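Amine Dehydrogenase (Pseudomonas putida, PDB 1JMX) probably carries electrons through two c-type hemes, serving as the heme-bearing alpha subunit of a quinohemoprotein amine dehydrogenase. Local coordinates at residues 14-19 / 25-30; 45-50 / 127-132; 293-298 / 470-475. All blocks are in the same frame, centred on the assembly; numbering follows the deposited sequence.

Interaction 1: residues 14-19 / 25-30; sequences GCHIPE and SRISHQ. With HEC (heme c), chain F.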
loop_
_atom_site.group_PDB
_atom_site.type_symbol
_atom_site.label_atom_id
_atom_site.label_comp_id
_atom_site.label_asym_id
_atom_site.label_seq_id
_atom_site.Cartn_x
_atom_site.Cartn_y
_atom_site.Cartn_z
ATOM N N GLY A 14 -29.350 -0.438 -15.700
ATOM C CA GLY A 14 -28.769 0.441 -16.697
ATOM C C GLY A 14 -27.348 -0.024 -16.964
ATOM O O GLY A 14 -26.889 0.033 -18.099
ATOM N N CYS A 15 -26.636 -0.417 -15.906
ATOM C CA CYS A 15 -25.275 -0.948 -16.022
ATOM C C CYS A 15 -25.358 -2.404 -15.594
ATOM O O CYS A 15 -24.666 -3.270 -16.124
ATOM C CB CYS A 15 -24.303 -0.194 -15.127
ATOM S SG CYS A 15 -23.926 1.447 -15.698
ATOM N N HIS A 16 -26.235 -2.668 -14.635
ATOM C CA HIS A 16 -26.446 -4.017 -14.149
ATOM C C HIS A 16 -27.774 -4.497 -14.686
ATOM O O HIS A 16 -28.788 -3.814 -14.581
ATOM C CB HIS A 16 -26.388 -4.054 -12.632
ATOM C CG HIS A 16 -25.017 -3.798 -12.102
ATOM N ND1 HIS A 16 -24.051 -4.777 -12.047
ATOM C CD2 HIS A 16 -24.426 -2.659 -11.672
ATOM C CE1 HIS A 16 -22.923 -4.253 -11.606
ATOM N NE2 HIS A 16 -23.123 -2.969 -11.370
ATOM N N ILE A 17 -27.744 -5.668 -15.301
ATOM C CA ILE A 17 -28.930 -6.219 -15.914
ATOM C C ILE A 17 -29.848 -6.974 -14.961
ATOM O O ILE A 17 -29.400 -7.770 -14.138
ATOM C CB ILE A 17 -28.578 -7.078 -17.190
ATOM C CG1 ILE A 17 -28.505 -8.566 -16.867
ATOM C CG2 ILE A 17 -27.238 -6.629 -17.809
ATOM C CD1 ILE A 17 -29.658 -9.358 -17.459
ATOM N N PRO A 18 -31.154 -6.684 -15.036
ATOM C CA PRO A 18 -32.177 -7.319 -14.205
ATOM C C PRO A 18 -32.249 -8.787 -14.603
ATOM O O PRO A 18 -32.251 -9.107 -15.791
ATOM C CB PRO A 18 -33.455 -6.593 -14.623
ATOM C CG PRO A 18 -32.966 -5.269 -15.123
ATOM C CD PRO A 18 -31.751 -5.657 -15.904
ATOM N N GLU A 19 -32.276 -9.675 -13.615
ATOM C CA GLU A 19 -32.339 -11.104 -13.882
ATOM C C GLU A 19 -33.608 -11.728 -13.324
ATOM O O GLU A 19 -33.819 -12.934 -13.452
ATOM C CB GLU A 19 -31.119 -11.807 -13.292
ATOM C CG GLU A 19 -29.808 -11.378 -13.909
ATOM C CD GLU A 19 -28.601 -11.941 -13.187
ATOM O OE1 GLU A 19 -27.574 -12.181 -13.856
ATOM O OE2 GLU A 19 -28.669 -12.132 -11.952
ATOM N N SER A 25 -27.306 -8.588 -12.369
ATOM C CA SER A 25 -26.040 -9.203 -12.709
ATOM C C SER A 25 -24.951 -8.685 -11.768
ATOM O O SER A 25 -24.977 -7.522 -11.360
ATOM C CB SER A 25 -25.676 -8.917 -14.165
ATOM O OG SER A 25 -25.493 -7.533 -14.376
ATOM N N ARG A 26 -24.029 -9.576 -11.408
ATOM C CA ARG A 26 -22.909 -9.269 -10.520
ATOM C C ARG A 26 -23.349 -9.121 -9.068
ATOM O O ARG A 26 -22.986 -9.933 -8.224
ATOM C CB ARG A 26 -22.167 -8.015 -11.008
ATOM C CG ARG A 26 -21.765 -8.106 -12.480
ATOM C CD ARG A 26 -20.635 -9.097 -12.691
ATOM N NE ARG A 26 -19.379 -8.382 -12.514
ATOM C CZ ARG A 26 -18.427 -8.708 -11.657
ATOM N NH1 ARG A 26 -18.530 -9.768 -10.880
ATOM N NH2 ARG A 26 -17.415 -7.884 -11.495
ATOM N N ILE A 27 -24.197 -8.127 -8.815
ATOM C CA ILE A 27 -24.718 -7.810 -7.482
ATOM C C ILE A 27 -25.281 -8.979 -6.686
ATOM O O ILE A 27 -24.946 -9.149 -5.515
ATOM C CB ILE A 27 -25.788 -6.702 -7.574
ATOM C CG1 ILE A 27 -25.175 -5.465 -8.233
ATOM C CG2 ILE A 27 -26.335 -6.359 -6.187
ATOM C CD1 ILE A 27 -26.164 -4.368 -8.517
ATOM N N SER A 28 -26.103 -9.801 -7.326
ATOM C CA SER A 28 -26.727 -10.934 -6.651
ATOM C C SER A 28 -25.938 -12.237 -6.694
ATOM O O SER A 28 -26.491 -13.301 -6.428
ATOM C CB SER A 28 -28.117 -11.173 -7.241
ATOM O OG SER A 28 -28.854 -9.967 -7.279
ATOM N N HIS A 29 -24.644 -12.158 -6.978
ATOM C CA HIS A 29 -23.825 -13.359 -7.085
ATOM C C HIS A 29 -22.552 -13.253 -6.252
ATOM O O HIS A 29 -21.553 -13.927 -6.517
ATOM C CB HIS A 29 -23.479 -13.585 -8.556
ATOM C CG HIS A 29 -24.635 -13.365 -9.475
ATOM N ND1 HIS A 29 -25.523 -14.363 -9.805
ATOM C CD2 HIS A 29 -25.094 -12.242 -10.073
ATOM C CE1 HIS A 29 -26.482 -13.866 -10.564
ATOM N NE2 HIS A 29 -26.245 -12.580 -10.742
ATOM N N GLN A 30 -22.614 -12.391 -5.242
ATOM C CA GLN A 30 -21.500 -12.154 -4.346
ATOM C C GLN A 30 -22.029 -11.895 -2.935
ATOM O O GLN A 30 -23.125 -11.357 -2.766
ATOM C CB GLN A 30 -20.716 -10.926 -4.824
ATOM C CG GLN A 30 -20.152 -11.027 -6.234
ATOM C CD GLN A 30 -19.538 -9.728 -6.711
ATOM O OE1 GLN A 30 -19.399 -8.775 -5.945
ATOM N NE2 GLN A 30 -19.183 -9.676 -7.983
HETATM FE FE HEC F . -21.720 -1.770 -10.504
HETATM C CHA HEC F . -19.301 -4.065 -11.002
HETATM C CHB HEC F . -22.525 -3.242 -7.568
HETATM C CHC HEC F . -24.183 0.544 -10.017
HETATM C CHD HEC F . -20.917 -0.279 -13.488
HETATM N NA HEC F . -21.056 -3.318 -9.503
HETATM C C1A HEC F . -20.042 -4.174 -9.844
HETATM C C2A HEC F . -19.856 -5.205 -8.831
HETATM C C3A HEC F . -20.764 -4.965 -7.872
HETATM C C4A HEC F . -21.508 -3.795 -8.287
HETATM C CMA HEC F . -20.965 -5.771 -6.605
HETATM C CAA HEC F . -18.833 -6.316 -8.873
HETATM C CBA HEC F . -17.622 -5.905 -8.066
HETATM C CGA HEC F . -16.529 -6.957 -8.050
HETATM O O1A HEC F . -16.690 -8.023 -8.667
HETATM O O2A HEC F . -15.491 -6.708 -7.407
HETATM N NB HEC F . -23.053 -1.419 -9.107
HETATM C C1B HEC F . -23.261 -2.136 -7.926
HETATM C C2B HEC F . -24.325 -1.624 -7.130
HETATM C C3B HEC F . -24.808 -0.555 -7.831
HETATM C C4B HEC F . -24.013 -0.424 -9.044
HETATM C CMB HEC F . -24.813 -2.189 -5.778
HETATM C CAB HEC F . -25.978 0.285 -7.360
HETATM C CBB HEC F . -25.722 1.431 -6.377
HETATM N NC HEC F . -22.397 -0.205 -11.531
HETATM C C1C HEC F . -23.433 0.651 -11.177
HETATM C C2C HEC F . -23.644 1.675 -12.170
HETATM C C3C HEC F . -22.754 1.448 -13.142
HETATM C C4C HEC F . -21.962 0.280 -12.745
HETATM C CMC HEC F . -24.699 2.778 -12.102
HETATM C CAC HEC F . -22.790 2.134 -14.499
HETATM C CBC HEC F . -22.120 3.473 -14.741
HETATM N ND HEC F . -20.387 -2.094 -11.947
HETATM C C1D HEC F . -20.175 -1.393 -13.114
HETATM C C2D HEC F . -19.081 -1.970 -13.906
HETATM C C3D HEC F . -18.647 -3.036 -13.174
HETATM C C4D HEC F . -19.454 -3.094 -11.991
HETATM C CMD HEC F . -18.554 -1.471 -15.257
HETATM C CAD HEC F . -17.522 -4.018 -13.493
HETATM C CBD HEC F . -16.121 -3.577 -13.098
HETATM C CGD HEC F . -15.982 -3.283 -11.624
HETATM O O1D HEC F . -15.879 -2.111 -11.255
HETATM O O2D HEC F . -15.972 -4.222 -10.816
#
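His16 meets Ser25 and Ile27 in the tightly packed half of this contact, against the heme. NE2 of His16 binds the heme iron at 2.0 Å, and Met44 supplies the other axial ligand. The far nitrogen, His16 ND1, donates to Ser25 O at 3.0 Å. This bond is bent, and the donor sits above the carbonyl plane. Ile27 N reaches the same oxygen from the opposite face, so two donors grip it. CD1 of Ile27 lies over one face of the imidazole, 4.0 Å from the His16 ring centroid, in a CH-pi contact. CB of Arg26 meets the ring edge. Ile27 also lies against the porphyrin, with CG1 3.5 Å from heme CHB. Cys15, bonded through SG to heme CAC, and His16 close the CXXCH heme-binding motif. On the propionate side, Gln30 NE2 donates to heme O1A and Arg26 NH2 does so weakly; Arg26 also forms a salt bridge with Glu118. The two segments are tied by hydrogen bonds from Ser25 N to Ile17 O at 2.9 Å and from Ile17 N to Ser25 OG. That hydroxyl also hydrogen-bonds with Asp118 of a neighbouring subunit.

The outer side is looser and more exposed. Here Glu19 stretches out, with CG beside the backbone N (chi1 -64°), toward His29. His29 NE2 donates to Glu19 OE2 at 2.7 Å. Glu19 OE2 accepts with its syn lone pair and lies near the plane of the His29 ring, while carboxylate and ring stand 81° apart.

The ND1 bond probably helps to set the rotation of the His16 ring and to make NE2 a stronger donor to iron.

Interaction 2: residues 45-50 / 127-132; sequences QVMHGL and LGQWPS. With HEC (heme c), chain F.
Met47 reaches Gln129 and Trp130 because its CG lies beside the backbone N (chi1 -61°) and the chain runs extended to CE. Gln129 answers with CG anti to its own N (chi1 -168°) and a bend at chi2, which turns the amide toward the sulfur. The two side chains cross obliquely, with Met47 SD 4.0 Å from Gln129 NE2. Beyond the sulfur, Met47 CE ends 3.9 Å from Trp130 CZ2, meeting the indole at a slant. No direct hydrogen bond spans the segments. A water does so instead, accepting from Gln129 NE2 at 3.0 Å and donating weakly to Met47 O. Gln129 OE1 bonds with Tyr120 of a neighbouring subunit, and Gln129 NE2 also with a polar side chain of another protein chain. Trp130 NE1 bonds to an acidic side chain of that chain.

His48 is held between two surfaces. Met47 CB sits 3.9 Å above the centre of its ring plane, and the heme methyl CMD lies on the opposite face. At the ring edge, His48 NE2 donates to heme O1D at 2.8 Å, nearly straight at 169°. With an alanine here, the propionate oxygen O1D would probably lose this N-H, and a gap would be likely to open between Met47 CB and the heme. Arg43 and Arg114 also hydrogen-bond to this heme.

The contact joins the ends of helices 34-48 and 116-129. His48 serves one heme and Trp130 touches the other. Van der Waals packing of Met47 and one shared water carry the link, while stronger polar bonds reach a heme propionate and neighbouring chains.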
loop_
_atom_site.group_PDB
_atom_site.type_symbol
_atom_site.label_atom_id
_atom_site.label_comp_id
_atom_site.label_asym_id
_atom_site.label_seq_id
_atom_site.Cartn_x
_atom_site.Cartn_y
_atom_site.Cartn_z
ATOM N N GLN A 45 -19.101 4.831 -7.574
ATOM C CA GLN A 45 -19.126 6.290 -7.611
ATOM C C GLN A 45 -17.836 6.882 -8.135
ATOM O O GLN A 45 -17.845 7.753 -8.994
ATOM C CB GLN A 45 -19.370 6.848 -6.221
ATOM C CG GLN A 45 -20.667 6.429 -5.588
ATOM C CD GLN A 45 -20.656 6.714 -4.119
ATOM O OE1 GLN A 45 -20.398 5.828 -3.312
ATOM N NE2 GLN A 45 -20.873 7.971 -3.761
ATOM N N VAL A 46 -16.727 6.405 -7.596
ATOM C CA VAL A 46 -15.401 6.880 -7.963
ATOM C C VAL A 46 -14.963 6.468 -9.374
ATOM O O VAL A 46 -14.491 7.295 -10.150
ATOM C CB VAL A 46 -14.363 6.413 -6.888
ATOM C CG1 VAL A 46 -12.951 6.473 -7.413
ATOM C CG2 VAL A 46 -14.495 7.267 -5.641
ATOM N N MET A 47 -15.181 5.201 -9.712
ATOM C CA MET A 47 -14.777 4.659 -11.003
ATOM C C MET A 47 -15.787 4.767 -12.126
ATOM O O MET A 47 -15.422 5.097 -13.249
ATOM C CB MET A 47 -14.393 3.186 -10.855
ATOM C CG MET A 47 -13.234 2.936 -9.915
ATOM S SD MET A 47 -12.804 1.195 -9.740
ATOM C CE MET A 47 -11.480 1.344 -8.510
ATOM N N HIS A 48 -17.055 4.507 -11.822
ATOM C CA HIS A 48 -18.095 4.508 -12.846
ATOM C C HIS A 48 -19.128 5.634 -12.863
ATOM O O HIS A 48 -20.129 5.530 -13.570
ATOM C CB HIS A 48 -18.787 3.147 -12.854
ATOM C CG HIS A 48 -17.832 2.001 -12.908
ATOM N ND1 HIS A 48 -16.856 1.896 -13.875
ATOM C CD2 HIS A 48 -17.666 0.938 -12.090
ATOM C CE1 HIS A 48 -16.131 0.818 -13.648
ATOM N NE2 HIS A 48 -16.603 0.219 -12.570
ATOM N N GLY A 49 -18.897 6.683 -12.074
ATOM C CA GLY A 49 -19.802 7.820 -12.053
ATOM C C GLY A 49 -21.184 7.708 -11.425
ATOM O O GLY A 49 -22.011 8.589 -11.641
ATOM N N LEU A 50 -21.438 6.660 -10.645
ATOM C CA LEU A 50 -22.733 6.485 -9.983
ATOM C C LEU A 50 -23.053 7.700 -9.105
ATOM O O LEU A 50 -22.203 8.182 -8.360
ATOM C CB LEU A 50 -22.708 5.234 -9.096
ATOM C CG LEU A 50 -23.983 4.471 -8.696
ATOM C CD1 LEU A 50 -23.803 3.987 -7.278
ATOM C CD2 LEU A 50 -25.239 5.302 -8.799
ATOM N N LEU A 127 -6.575 -6.331 -13.610
ATOM C CA LEU A 127 -5.633 -6.089 -14.698
ATOM C C LEU A 127 -6.179 -5.031 -15.665
ATOM O O LEU A 127 -5.411 -4.336 -16.317
ATOM C CB LEU A 127 -5.336 -7.389 -15.456
ATOM C CG LEU A 127 -3.901 -7.663 -15.924
ATOM C CD1 LEU A 127 -3.937 -8.720 -16.996
ATOM C CD2 LEU A 127 -3.212 -6.420 -16.449
ATOM N N GLY A 128 -7.503 -4.905 -15.735
ATOM C CA GLY A 128 -8.113 -3.923 -16.616
ATOM C C GLY A 128 -8.057 -2.510 -16.075
ATOM O O GLY A 128 -7.752 -1.575 -16.808
ATOM N N GLN A 129 -8.343 -2.369 -14.781
ATOM C CA GLN A 129 -8.333 -1.078 -14.101
ATOM C C GLN A 129 -6.903 -0.584 -13.820
ATOM O O GLN A 129 -6.637 0.618 -13.851
ATOM C CB GLN A 129 -9.125 -1.176 -12.792
ATOM C CG GLN A 129 -9.428 0.167 -12.133
ATOM C CD GLN A 129 -10.360 1.029 -12.964
ATOM O OE1 GLN A 129 -11.057 0.533 -13.842
ATOM N NE2 GLN A 129 -10.371 2.326 -12.692
ATOM N N TRP A 130 -5.998 -1.520 -13.541
ATOM C CA TRP A 130 -4.602 -1.196 -13.269
ATOM C C TRP A 130 -3.714 -2.027 -14.190
ATOM O O TRP A 130 -3.216 -3.078 -13.799
ATOM C CB TRP A 130 -4.259 -1.469 -11.800
ATOM C CG TRP A 130 -5.115 -0.698 -10.873
ATOM C CD1 TRP A 130 -5.114 0.645 -10.701
ATOM C CD2 TRP A 130 -6.201 -1.204 -10.085
ATOM N NE1 TRP A 130 -6.141 1.019 -9.873
ATOM C CE2 TRP A 130 -6.827 -0.096 -9.481
ATOM C CE3 TRP A 130 -6.711 -2.487 -9.845
ATOM C CZ2 TRP A 130 -7.944 -0.224 -8.652
ATOM C CZ3 TRP A 130 -7.824 -2.618 -9.018
ATOM C CH2 TRP A 130 -8.428 -1.488 -8.434
ATOM N N PRO A 131 -3.516 -1.564 -15.441
ATOM C CA PRO A 131 -2.691 -2.249 -16.444
ATOM C C PRO A 131 -1.264 -2.579 -15.996
ATOM O O PRO A 131 -0.690 -3.560 -16.446
ATOM C CB PRO A 131 -2.702 -1.264 -17.619
ATOM C CG PRO A 131 -4.030 -0.605 -17.490
ATOM C CD PRO A 131 -4.098 -0.334 -16.009
ATOM N N SER A 132 -0.705 -1.777 -15.098
ATOM C CA SER A 132 0.655 -2.002 -14.619
ATOM C C SER A 132 0.772 -3.178 -13.655
ATOM O O SER A 132 1.875 -3.570 -13.288
ATOM C CB SER A 132 1.182 -0.752 -13.923
ATOM O OG SER A 132 0.467 -0.529 -12.725
HETATM FE FE HEC F . -21.720 -1.770 -10.504
HETATM C CHA HEC F . -19.301 -4.065 -11.002
HETATM C CHB HEC F . -22.525 -3.242 -7.568
HETATM C CHC HEC F . -24.183 0.544 -10.017
HETATM C CHD HEC F . -20.917 -0.279 -13.488
HETATM N NA HEC F . -21.056 -3.318 -9.503
HETATM C C1A HEC F . -20.042 -4.174 -9.844
HETATM C C2A HEC F . -19.856 -5.205 -8.831
HETATM C C3A HEC F . -20.764 -4.965 -7.872
HETATM C C4A HEC F . -21.508 -3.795 -8.287
HETATM C CMA HEC F . -20.965 -5.771 -6.605
HETATM C CAA HEC F . -18.833 -6.316 -8.873
HETATM C CBA HEC F . -17.622 -5.905 -8.066
HETATM C CGA HEC F . -16.529 -6.957 -8.050
HETATM O O1A HEC F . -16.690 -8.023 -8.667
HETATM O O2A HEC F . -15.491 -6.708 -7.407
HETATM N NB HEC F . -23.053 -1.419 -9.107
HETATM C C1B HEC F . -23.261 -2.136 -7.926
HETATM C C2B HEC F . -24.325 -1.624 -7.130
HETATM C C3B HEC F . -24.808 -0.555 -7.831
HETATM C C4B HEC F . -24.013 -0.424 -9.044
HETATM C CMB HEC F . -24.813 -2.189 -5.778
HETATM C CAB HEC F . -25.978 0.285 -7.360
HETATM C CBB HEC F . -25.722 1.431 -6.377
HETATM N NC HEC F . -22.397 -0.205 -11.531
HETATM C C1C HEC F . -23.433 0.651 -11.177
HETATM C C2C HEC F . -23.644 1.675 -12.170
HETATM C C3C HEC F . -22.754 1.448 -13.142
HETATM C C4C HEC F . -21.962 0.280 -12.745
HETATM C CMC HEC F . -24.699 2.778 -12.102
HETATM C CAC HEC F . -22.790 2.134 -14.499
HETATM C CBC HEC F . -22.120 3.473 -14.741
HETATM N ND HEC F . -20.387 -2.094 -11.947
HETATM C C1D HEC F . -20.175 -1.393 -13.114
HETATM C C2D HEC F . -19.081 -1.970 -13.906
HETATM C C3D HEC F . -18.647 -3.036 -13.174
HETATM C C4D HEC F . -19.454 -3.094 -11.991
HETATM C CMD HEC F . -18.554 -1.471 -15.257
HETATM C CAD HEC F . -17.522 -4.018 -13.493
HETATM C CBD HEC F . -16.121 -3.577 -13.098
HETATM C CGD HEC F . -15.982 -3.283 -11.624
HETATM O O1D HEC F . -15.879 -2.111 -11.255
HETATM O O2D HEC F . -15.972 -4.222 -10.816
HETATM O O HOH W 1 -12.213 4.410 -13.816
#

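Interaction 3: residues 293-298 / 470-475; sequences FIKAGG and LADGGQ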
loop_
_atom_site.group_PDB
_atom_site.type_symbol
_atom_site.label_atom_id
_atom_site.label_comp_id
_atom_site.label_asym_id
_atom_site.label_seq_id
_atom_site.Cartn_x
_atom_site.Cartn_y
_atom_site.Cartn_z
ATOM N N PHE A 293 -2.904 -9.810 37.753
ATOM C CA PHE A 293 -1.674 -10.269 38.389
ATOM C C PHE A 293 -1.529 -9.666 39.784
ATOM O O PHE A 293 -2.026 -8.566 40.054
ATOM C CB PHE A 293 -0.447 -9.918 37.532
ATOM C CG PHE A 293 -0.308 -8.447 37.235
ATOM C CD1 PHE A 293 0.331 -7.595 38.131
ATOM C CD2 PHE A 293 -0.812 -7.913 36.050
ATOM C CE1 PHE A 293 0.463 -6.231 37.853
ATOM C CE2 PHE A 293 -0.683 -6.556 35.766
ATOM C CZ PHE A 293 -0.044 -5.717 36.670
ATOM N N ILE A 294 -0.854 -10.399 40.665
ATOM C CA ILE A 294 -0.619 -9.950 42.031
ATOM C C ILE A 294 0.772 -10.444 42.407
ATOM O O ILE A 294 1.078 -11.634 42.280
ATOM C CB ILE A 294 -1.707 -10.495 43.031
ATOM C CG1 ILE A 294 -1.448 -10.002 44.453
ATOM C CG2 ILE A 294 -1.741 -12.006 43.032
ATOM C CD1 ILE A 294 -1.837 -8.578 44.687
ATOM N N LYS A 295 1.640 -9.510 42.775
ATOM C CA LYS A 295 2.993 -9.865 43.161
ATOM C C LYS A 295 2.946 -10.494 44.554
ATOM O O LYS A 295 2.172 -10.051 45.416
ATOM C CB LYS A 295 3.895 -8.632 43.160
ATOM C CG LYS A 295 5.347 -8.952 43.445
ATOM C CD LYS A 295 6.181 -7.697 43.495
ATOM C CE LYS A 295 7.630 -8.018 43.820
ATOM N NZ LYS A 295 8.262 -8.919 42.803
ATOM N N ALA A 296 3.753 -11.536 44.753
ATOM C CA ALA A 296 3.826 -12.241 46.027
ATOM C C ALA A 296 4.323 -11.282 47.098
ATOM O O ALA A 296 5.298 -10.549 46.890
ATOM C CB ALA A 296 4.757 -13.436 45.917
ATOM N N GLY A 297 3.624 -11.264 48.231
ATOM C CA GLY A 297 3.997 -10.375 49.314
ATOM C C GLY A 297 3.600 -8.949 48.990
ATOM O O GLY A 297 4.282 -7.999 49.386
ATOM N N GLY A 298 2.488 -8.801 48.273
ATOM C CA GLY A 298 2.025 -7.476 47.895
ATOM C C GLY A 298 0.584 -7.174 48.264
ATOM O O GLY A 298 -0.183 -8.057 48.643
ATOM N N LEU A 470 11.173 -2.642 32.695
ATOM C CA LEU A 470 10.260 -2.837 33.803
ATOM C C LEU A 470 10.566 -2.025 35.055
ATOM O O LEU A 470 11.715 -1.911 35.481
ATOM C CB LEU A 470 10.178 -4.319 34.141
ATOM C CG LEU A 470 8.813 -4.951 33.907
ATOM C CD1 LEU A 470 8.285 -4.558 32.537
ATOM C CD2 LEU A 470 8.924 -6.461 34.057
ATOM N N ALA A 471 9.523 -1.399 35.592
ATOM C CA ALA A 471 9.640 -0.612 36.811
ATOM C C ALA A 471 9.929 -1.609 37.932
ATOM O O ALA A 471 10.674 -1.323 38.864
ATOM C CB ALA A 471 8.339 0.117 37.086
ATOM N N ASP A 472 9.369 -2.806 37.789
ATOM C CA ASP A 472 9.535 -3.880 38.762
ATOM C C ASP A 472 10.779 -4.721 38.456
ATOM O O ASP A 472 10.683 -5.759 37.797
ATOM C CB ASP A 472 8.267 -4.765 38.763
ATOM C CG ASP A 472 8.355 -5.953 39.727
ATOM O OD1 ASP A 472 8.988 -5.816 40.802
ATOM O OD2 ASP A 472 7.769 -7.019 39.407
ATOM N N GLY A 473 11.943 -4.262 38.913
ATOM C CA GLY A 473 13.164 -5.026 38.692
ATOM C C GLY A 473 14.082 -4.612 37.558
ATOM O O GLY A 473 15.189 -5.144 37.431
ATOM N N GLY A 474 13.619 -3.698 36.711
ATOM C CA GLY A 474 14.438 -3.227 35.604
ATOM C C GLY A 474 14.724 -4.201 34.471
ATOM O O GLY A 474 15.700 -4.012 33.742
ATOM N N GLN A 475 13.900 -5.240 34.327
ATOM C CA GLN A 475 14.075 -6.223 33.249
ATOM C C GLN A 475 13.673 -5.549 31.937
ATOM O O GLN A 475 12.634 -4.896 31.864
ATOM C CB GLN A 475 13.217 -7.471 33.478
ATOM C CG GLN A 475 13.552 -8.274 34.738
ATOM C CD GLN A 475 12.809 -7.779 35.992
ATOM O OE1 GLN A 475 12.170 -6.712 35.977
ATOM N NE2 GLN A 475 12.871 -8.573 37.078
#
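Lys295 and Asp472 meet through their charged ends at the surface, from a strand end to a facing loop. From CB, which points toward segment 470-475, the lysine runs out straight. CG is anti to the backbone N (chi1 -175°), and CD and CE continue the extended line, with the side chain lying against Tyr362. CE then comes within 4.0 Å of Asp472 OD1. A single kink at chi4 (60°) turns the last atom. NZ stands 3.8 Å from Asp472 OD1 and 3.9 Å from Asp472 OD2, a long salt bridge and not a hydrogen bond. Its closer hold is on the backbone, where NZ hydrogen-bonds to Asp363 O.

Asp472 comes from the opposite direction. Its OD2 hydrogen-bonds with Tyr362 OH. Both charged groups therefore have a partner at the end of strand 354-362, and the long ion pair adds a mainly electrostatic tie.

A type II turn runs from Lys295 to Gly298. Each segment links antiparallel neighbours, 285-295 with 299-307 and 462-470 with 476-484. The arrangement is two beta-hairpin loops facing each other between domains III and IV, both assigned to the E-set clan of immunoglobulin-like beta domains.

In the fold
Interactions 1 and 2 both belong to the heme-binding region and touch the same heme, their centres about 18 Å apart. Interaction 3 lies on the other side of the chain's centre, about 62 Å from interaction 1 by centres. Interaction 2 is buried, where helix ends meet near both hemes and other chains. Interaction 1 is partly buried: its inner half serves the metal and its outer half faces solvent. Interaction 3 is a surface contact between beta domains, far from the annotated sites. The chemistry follows: iron ligation and hydrogen bonds in interaction 1, methionine packing with a water bridge in interaction 2, and a long ion pair in interaction 3.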